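Local structure of putative alpha-galactosidase/melibiase (Bacteroides fragilis, 4OGZ) at residues W458-K461 against C467-F470. The protein probably hydrolyses terminal, non-reducing alpha-D-galactose residues from alpha-D-galactosides, as a member of glycosyl hydrolase family 27. Sequence-based numbering, arbitrary orientation. Where two conformers were deposited one is given.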
ATOM      1  N   TRP A 458      31.952  -0.039   7.970  1.00 26.67           N
ATOM      2  CA  TRP A 458      32.391   1.291   7.555  1.00 27.69           C
ATOM      3  C   TRP A 458      31.477   2.333   8.184  1.00 25.91           C
ATOM      4  O   TRP A 458      30.496   1.981   8.830  1.00 24.61           O
ATOM      5  CB  TRP A 458      32.411   1.411   6.009  1.00 27.22           C
ATOM      6  CG  TRP A 458      31.040   1.461   5.374  1.00 27.79           C
ATOM      7  CD1 TRP A 458      30.390   2.574   4.924  1.00 23.42           C
ATOM      8  CD2 TRP A 458      30.146   0.362   5.151  1.00 24.11           C
ATOM      9  NE1 TRP A 458      29.174   2.237   4.422  1.00 25.37           N
ATOM     10  CE2 TRP A 458      28.993   0.884   4.561  1.00 23.98           C
ATOM     11  CE3 TRP A 458      30.217  -1.017   5.383  1.00 29.26           C
ATOM     12  CZ2 TRP A 458      27.909   0.088   4.198  1.00 25.46           C
ATOM     13  CZ3 TRP A 458      29.136  -1.809   5.027  1.00 26.76           C
ATOM     14  CH2 TRP A 458      27.997  -1.247   4.435  1.00 24.24           C
ATOM     15  N   VAL A 459      31.822   3.604   8.006  1.00 25.60           N
ATOM     16  CA  VAL A 459      31.021   4.712   8.513  1.00 28.25           C
ATOM     17  C   VAL A 459      30.112   5.179   7.409  1.00 27.35           C
ATOM     18  O   VAL A 459      30.578   5.559   6.363  1.00 30.40           O
ATOM     19  CB  VAL A 459      31.898   5.892   9.003  1.00 29.68           C
ATOM     20  CG1 VAL A 459      31.035   7.132   9.276  1.00 33.21           C
ATOM     21  CG2 VAL A 459      32.705   5.503  10.250  1.00 28.05           C
ATOM     22  N   VAL A 460      28.814   5.106   7.636  1.00 28.05           N
ATOM     23  CA  VAL A 460      27.841   5.615   6.688  1.00 30.46           C
ATOM     24  C   VAL A 460      27.723   7.114   6.932  1.00 29.72           C
ATOM     25  O   VAL A 460      27.548   7.534   8.074  1.00 30.41           O
ATOM     26  CB  VAL A 460      26.472   4.932   6.872  1.00 28.78           C
ATOM     27  CG1 VAL A 460      25.431   5.568   5.965  1.00 27.56           C
ATOM     28  CG2 VAL A 460      26.568   3.428   6.603  1.00 26.99           C
ATOM     29  N   LYS A 461      27.841   7.921   5.881  1.00 29.37           N
ATOM     30  CA  LYS A 461      27.703   9.359   6.029  1.00 30.41           C
ATOM     31  C   LYS A 461      26.362   9.771   5.476  1.00 29.71           C
ATOM     32  O   LYS A 461      26.043   9.493   4.307  1.00 33.66           O
ATOM     33  CB  LYS A 461      28.827  10.077   5.297  1.00 37.54           C
ATOM     34  CG  LYS A 461      30.143  10.005   6.038  1.00 41.84           C
ATOM     35  CD  LYS A 461      31.321   9.889   5.094  1.00 44.70           C
ATOM     36  CE  LYS A 461      32.613   9.805   5.885  1.00 55.28           C
ATOM     37  NZ  LYS A 461      33.710   9.199   5.081  1.00 59.66           N
ATOM     38  N   CYS A 467      18.239   8.937   4.090  1.00 22.17           N
ATOM     39  CA  CYS A 467      18.207   7.563   4.484  1.00 22.51           C
ATOM     40  C   CYS A 467      19.052   6.821   3.483  1.00 24.65           C
ATOM     41  O   CYS A 467      18.978   7.107   2.311  1.00 24.49           O
ATOM     42  CB  CYS A 467      16.776   7.033   4.474  1.00 23.84           C
ATOM     43  SG  CYS A 467      16.641   5.358   5.176  1.00 29.59           S
ATOM     44  N   LYS A 468      19.885   5.886   3.936  1.00 22.04           N
ATOM     45  CA  LYS A 468      20.530   4.962   3.036  0.50 21.79           C
ATOM     46  C   LYS A 468      19.986   3.571   3.351  1.00 22.35           C
ATOM     47  O   LYS A 468      19.761   3.231   4.532  1.00 22.35           O
ATOM     48  CB  LYS A 468      22.056   5.035   3.171  0.50 24.21           C
ATOM     49  CG  LYS A 468      22.668   6.232   2.449  0.50 26.20           C
ATOM     50  CD  LYS A 468      24.198   6.213   2.469  0.50 27.96           C
ATOM     51  CE  LYS A 468      24.845   6.962   1.315  0.50 29.65           C
ATOM     52  NZ  LYS A 468      25.005   8.408   1.633  0.50 29.18           N
ATOM     53  N   VAL A 469      19.724   2.791   2.303  1.00 18.25           N
ATOM     54  CA  VAL A 469      19.183   1.437   2.457  1.00 19.02           C
ATOM     55  C   VAL A 469      20.122   0.451   1.780  1.00 18.56           C
ATOM     56  O   VAL A 469      20.493   0.625   0.598  1.00 17.05           O
ATOM     57  CB  VAL A 469      17.766   1.302   1.858  1.00 19.99           C
ATOM     58  CG1 VAL A 469      17.259  -0.125   1.982  1.00 19.90           C
ATOM     59  CG2 VAL A 469      16.794   2.244   2.552  1.00 22.53           C
ATOM     60  N   PHE A 470      20.543  -0.547   2.547  1.00 17.79           N
ATOM     61  CA  PHE A 470      21.482  -1.527   2.064  1.00 20.05           C
ATOM     62  C   PHE A 470      20.871  -2.877   2.205  1.00 18.45           C
ATOM     63  O   PHE A 470      20.273  -3.152   3.236  1.00 19.01           O
ATOM     64  CB  PHE A 470      22.780  -1.534   2.881  1.00 20.28           C
ATOM     65  CG  PHE A 470      23.462  -0.212   2.944  1.00 20.60           C
ATOM     66  CD1 PHE A 470      24.149   0.285   1.852  1.00 20.10           C
ATOM     67  CD2 PHE A 470      23.401   0.556   4.100  1.00 22.65           C
ATOM     68  CE1 PHE A 470      24.792   1.501   1.923  1.00 22.45           C
ATOM     69  CE2 PHE A 470      24.054   1.774   4.170  1.00 21.63           C
ATOM     70  CZ  PHE A 470      24.749   2.244   3.076  1.00 21.18           C
TER
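F470 meets both W458 and V460 across the interior of the C-terminal beta sandwich. W458 turns the benzo edge of its indole onto one face of the phenyl ring: CZ2 of W458 lies 4.0 Å from CZ of F470, displaced toward the rim of that ring. Planes at 84° and a centroid separation of 5.5 Å, measured from the six-membered ring of W458, identify a T-shaped (edge-to-face) pair. The indole reaches this position with chi1 at 72°, its CG lodged between the backbone N and carbonyl carbon.

V460 divides its two methyls between neighbours. CG2 of V460 approaches CE2 of F470 obliquely at 3.9 Å, while CG1 of V460 lies 3.8 Å from CD of K468, where the two side chains pass in opposite directions. Beyond that methylene the lysine, in the conformer described, one of two deposited, bends at its last torsion, and NZ of K468 donates a hydrogen bond of 3.1 Å to O of K461. The ammonium sits almost in line with the carbonyl bond, at 170°. E466 also pairs with NZ of K468 in a salt bridge.

The strand axes come no closer than 8.9 Å, a separation for side-chain packing between sheets: V460 bonds through its backbone to V427, whereas K468 and F470 bond to C417 and I415. V442 and V451 add to the apolar surroundings of W458 and F470. The interface grades from aromatic and aliphatic packing to a polar margin, where CD of K468 packs against a V460 methyl and, in that conformer, NZ is shared between carbonyl and carboxylate.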